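Local coordinates for cupin 2 conserved barrel domain protein (Leptotrichia buccalis, PDB 3RNS) that is of unknown function but carries the conserved beta-barrel domain of the cupin family, at residues N67-E73 against N92-R98. Numbering follows the deposited sequence.
Sequences NGEIFIE and NYSIEAR
Arg-98 turns back along its own strand end toward two carboxylates, Glu-69 across the strand pair and, less certainly, Glu-96 two residues earlier. Its NE donates at the guanidinium edge to Glu-69 OE1, a weak bond at 3.3 Å within a salt bridge, and the carboxylate plane of Glu-69 and the guanidinium plane of Arg-98 stand almost perpendicular, 89° apart. Bends at chi2 (-75°) and chi3 bring the guanidinium over the face that carries Glu-69, Phe-71, Ser-94 and Glu-96; its NH2 is modelled implausibly close to Glu-96 OE2, so that link is doubtful in detail. The Phe-71 ring lies beside the Glu-96 carboxylate, CE2 3.5 Å from Glu-96 CD with the planes 58° apart, and its CD2 is equally near Ser-94 OG. On the face of Ile-70, Ile-72, Tyr-93 and Ile-95, Ile-70 and Ile-95 run side by side, Ile-70 CD1 3.6 Å from Ile-95 CG2, while Ile-70 CG2 rests against Ser-94 O. At the far end Glu-73 OE2 accepts Asn-92 N at 2.7 Å through its anti lone pair, with a weak second bond from Asn-92 ND2.

Antiparallel backbone bonding fixes these pairs: Glu-69 with Glu-96 and Phe-71 with Ser-94 exchange bonds both ways. Strand 49-52 flanks 93-97 and strand 76-80 flanks 67-72 in this cupin barrel sheet; Leu-85 and Ile-87 of strand 83-87 pack on the isoleucine face. Second partners extend the ion network, Lys-76 to Glu-69 OE2 and Asp-47 to Arg-98 NH1.

A leucine in place of Arg-98 would probably leave Glu-69 OE1 and Glu-96 OE2, 4.4 Å apart, without the cation beside them. The pair thus joins a largely apolar inner face to a charged one on which arginine and lysine probably offset the crowded carboxylates.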
ATOM      1  N   ASN A  67     -15.294   4.935   1.637  1.00 37.91           N
ATOM      2  CA  ASN A  67     -15.603   4.716   3.037  1.00 40.36           C
ATOM      3  C   ASN A  67     -16.205   3.369   3.172  1.00 39.92           C
ATOM      4  O   ASN A  67     -17.009   3.031   2.351  1.00 40.25           O
ATOM      5  CB  ASN A  67     -16.709   5.697   3.505  1.00 43.03           C
ATOM      6  CG  ASN A  67     -16.221   7.102   3.592  1.00 45.46           C
ATOM      7  OD1 ASN A  67     -15.504   7.464   4.532  1.00 53.18           O
ATOM      8  ND2 ASN A  67     -16.576   7.909   2.600  1.00 48.09           N
ATOM      9  N   GLY A  68     -15.909   2.668   4.251  1.00 40.30           N
ATOM     10  CA  GLY A  68     -16.599   1.440   4.558  1.00 41.97           C
ATOM     11  C   GLY A  68     -16.545   1.027   6.005  1.00 44.13           C
ATOM     12  O   GLY A  68     -16.097   1.787   6.856  1.00 42.88           O
ATOM     13  N   GLU A  69     -17.019  -0.189   6.264  1.00 46.59           N
ATOM     14  CA  GLU A  69     -17.127  -0.744   7.606  1.00 50.36           C
ATOM     15  C   GLU A  69     -16.564  -2.171   7.608  1.00 51.73           C
ATOM     16  O   GLU A  69     -16.835  -2.949   6.683  1.00 50.40           O
ATOM     17  CB  GLU A  69     -18.585  -0.723   8.051  1.00 52.33           C
ATOM     18  CG  GLU A  69     -19.200   0.679   7.939  1.00 56.52           C
ATOM     19  CD  GLU A  69     -20.573   0.834   8.629  1.00 62.76           C
ATOM     20  OE1 GLU A  69     -21.478  -0.004   8.419  1.00 66.21           O
ATOM     21  OE2 GLU A  69     -20.751   1.830   9.376  1.00 66.47           O
ATOM     22  N   ILE A  70     -15.761  -2.492   8.621  1.00 53.82           N
ATOM     23  CA  ILE A  70     -15.194  -3.817   8.754  1.00 55.99           C
ATOM     24  C   ILE A  70     -15.790  -4.405  10.003  1.00 59.53           C
ATOM     25  O   ILE A  70     -15.819  -3.741  11.025  1.00 61.24           O
ATOM     26  CB  ILE A  70     -13.662  -3.808   8.908  1.00 55.91           C
ATOM     27  CG1 ILE A  70     -13.003  -2.662   8.113  1.00 56.40           C
ATOM     28  CG2 ILE A  70     -13.079  -5.146   8.445  1.00 55.47           C
ATOM     29  CD1 ILE A  70     -12.745  -2.966   6.646  1.00 55.91           C
ATOM     30  N   PHE A  71     -16.306  -5.620   9.923  1.00 61.41           N
ATOM     31  CA  PHE A  71     -16.831  -6.278  11.097  1.00 65.19           C
ATOM     32  C   PHE A  71     -15.944  -7.460  11.323  1.00 66.98           C
ATOM     33  O   PHE A  71     -15.929  -8.367  10.507  1.00 66.92           O
ATOM     34  CB  PHE A  71     -18.263  -6.729  10.889  1.00 65.94           C
ATOM     35  CG  PHE A  71     -19.191  -5.627  10.456  1.00 66.84           C
ATOM     36  CD1 PHE A  71     -19.975  -4.948  11.382  1.00 69.67           C
ATOM     37  CD2 PHE A  71     -19.290  -5.277   9.104  1.00 66.83           C
ATOM     38  CE1 PHE A  71     -20.845  -3.939  10.968  1.00 70.09           C
ATOM     39  CE2 PHE A  71     -20.141  -4.271   8.679  1.00 66.23           C
ATOM     40  CZ  PHE A  71     -20.924  -3.595   9.610  1.00 68.40           C
ATOM     41  N   ILE A  72     -15.164  -7.415  12.398  1.00 69.64           N
ATOM     42  CA  ILE A  72     -14.234  -8.488  12.745  1.00 71.44           C
ATOM     43  C   ILE A  72     -14.850  -9.206  13.916  1.00 75.13           C
ATOM     44  O   ILE A  72     -15.151  -8.567  14.936  1.00 76.48           O
ATOM     45  CB  ILE A  72     -12.834  -7.958  13.172  1.00 70.94           C
ATOM     46  CG1 ILE A  72     -12.446  -6.708  12.375  1.00 68.80           C
ATOM     47  CG2 ILE A  72     -11.785  -9.053  13.027  1.00 70.63           C
ATOM     48  CD1 ILE A  72     -10.960  -6.371  12.399  1.00 67.27           C
ATOM     49  N   GLU A  73     -15.035 -10.522  13.776  1.00 77.51           N
ATOM     50  CA  GLU A  73     -15.738 -11.322  14.771  1.00 80.82           C
ATOM     51  C   GLU A  73     -16.729 -10.411  15.512  1.00 82.30           C
ATOM     52  O   GLU A  73     -16.657 -10.263  16.744  1.00 84.24           O
ATOM     53  CB  GLU A  73     -14.764 -11.982  15.788  1.00 82.97           C
ATOM     54  CG  GLU A  73     -13.675 -12.942  15.227  1.00 83.12           C
ATOM     55  CD  GLU A  73     -14.170 -14.347  14.863  1.00 84.92           C
ATOM     56  OE1 GLU A  73     -14.796 -15.022  15.722  1.00 88.06           O
ATOM     57  OE2 GLU A  73     -13.885 -14.795  13.730  1.00 82.36           O
ATOM     58  N   ASN A  92     -12.579 -14.339  11.384  1.00 65.72           N
ATOM     59  CA  ASN A  92     -13.604 -14.081  10.394  1.00 63.93           C
ATOM     60  C   ASN A  92     -13.811 -12.598  10.361  1.00 61.35           C
ATOM     61  O   ASN A  92     -13.780 -11.930  11.415  1.00 62.39           O
ATOM     62  CB  ASN A  92     -14.942 -14.715  10.754  1.00 66.31           C
ATOM     63  CG  ASN A  92     -14.936 -16.209  10.590  1.00 69.96           C
ATOM     64  OD1 ASN A  92     -14.623 -16.724   9.519  1.00 73.06           O
ATOM     65  ND2 ASN A  92     -15.293 -16.919  11.648  1.00 74.81           N
ATOM     66  N   TYR A  93     -14.017 -12.082   9.153  1.00 57.52           N
ATOM     67  CA  TYR A  93     -14.398 -10.692   8.975  1.00 54.12           C
ATOM     68  C   TYR A  93     -15.190 -10.494   7.689  1.00 51.68           C
ATOM     69  O   TYR A  93     -15.244 -11.350   6.822  1.00 49.22           O
ATOM     70  CB  TYR A  93     -13.170  -9.765   9.038  1.00 53.02           C
ATOM     71  CG  TYR A  93     -12.139  -9.933   7.926  1.00 50.89           C
ATOM     72  CD1 TYR A  93     -11.118 -10.874   8.030  1.00 50.51           C
ATOM     73  CD2 TYR A  93     -12.181  -9.144   6.778  1.00 48.50           C
ATOM     74  CE1 TYR A  93     -10.184 -11.031   7.026  1.00 49.71           C
ATOM     75  CE2 TYR A  93     -11.236  -9.278   5.774  1.00 47.55           C
ATOM     76  CZ  TYR A  93     -10.236 -10.222   5.908  1.00 48.30           C
ATOM     77  OH  TYR A  93      -9.312 -10.385   4.909  1.00 49.71           O
ATOM     78  N   SER A  94     -15.843  -9.352   7.615  1.00 50.42           N
ATOM     79  CA  SER A  94     -16.457  -8.909   6.396  1.00 49.21           C
ATOM     80  C   SER A  94     -16.059  -7.456   6.226  1.00 47.35           C
ATOM     81  O   SER A  94     -15.757  -6.774   7.223  1.00 48.07           O
ATOM     82  CB  SER A  94     -17.986  -9.076   6.458  1.00 50.42           C
ATOM     83  OG  SER A  94     -18.528  -8.366   7.565  1.00 53.97           O
ATOM     84  N   ILE A  95     -16.054  -6.999   4.972  1.00 45.72           N
ATOM     85  CA  ILE A  95     -15.838  -5.574   4.615  1.00 45.12           C
ATOM     86  C   ILE A  95     -16.991  -5.071   3.736  1.00 44.07           C
ATOM     87  O   ILE A  95     -17.235  -5.640   2.653  1.00 44.81           O
ATOM     88  CB  ILE A  95     -14.547  -5.365   3.846  1.00 44.62           C
ATOM     89  CG1 ILE A  95     -13.352  -5.955   4.627  1.00 48.16           C
ATOM     90  CG2 ILE A  95     -14.298  -3.878   3.571  1.00 43.21           C
ATOM     91  CD1 ILE A  95     -11.980  -5.712   3.947  1.00 47.84           C
ATOM     92  N   GLU A  96     -17.693  -4.039   4.213  1.00 42.10           N
ATOM     93  CA  GLU A  96     -18.829  -3.453   3.511  1.00 41.93           C
ATOM     94  C   GLU A  96     -18.467  -2.077   2.988  1.00 39.52           C
ATOM     95  O   GLU A  96     -17.904  -1.238   3.685  1.00 38.52           O
ATOM     96  CB  GLU A  96     -20.061  -3.348   4.423  1.00 43.40           C
ATOM     97  CG  GLU A  96     -20.572  -4.672   4.939  1.00 48.31           C
ATOM     98  CD  GLU A  96     -21.930  -4.575   5.723  1.00 54.31           C
ATOM     99  OE1 GLU A  96     -22.471  -5.631   6.130  1.00 56.68           O
ATOM    100  OE2 GLU A  96     -22.444  -3.455   5.925  1.00 57.41           O
ATOM    101  N   ALA A  97     -18.793  -1.846   1.738  1.00 38.38           N
ATOM    102  CA  ALA A  97     -18.602  -0.543   1.124  1.00 38.21           C
ATOM    103  C   ALA A  97     -19.834   0.361   1.353  1.00 40.46           C
ATOM    104  O   ALA A  97     -20.935  -0.005   0.971  1.00 40.79           O
ATOM    105  CB  ALA A  97     -18.350  -0.732  -0.387  1.00 34.89           C
ATOM    106  N   ARG A  98     -19.625   1.554   1.924  1.00 42.56           N
ATOM    107  CA  ARG A  98     -20.684   2.557   2.103  1.00 44.70           C
ATOM    108  C   ARG A  98     -20.818   3.443   0.877  1.00 44.83           C
ATOM    109  O   ARG A  98     -21.834   4.051   0.661  1.00 46.36           O
ATOM    110  CB  ARG A  98     -20.386   3.433   3.326  1.00 45.42           C
ATOM    111  CG  ARG A  98     -20.444   2.639   4.611  1.00 50.74           C
ATOM    112  CD  ARG A  98     -21.893   2.321   5.017  1.00 57.52           C
ATOM    113  NE  ARG A  98     -22.035   0.897   5.322  1.00 61.09           N
ATOM    114  CZ  ARG A  98     -22.598  -0.011   4.547  1.00 62.66           C
ATOM    115  NH1 ARG A  98     -23.154   0.309   3.389  1.00 64.95           N
ATOM    116  NH2 ARG A  98     -22.619  -1.264   4.955  1.00 65.93           N
TER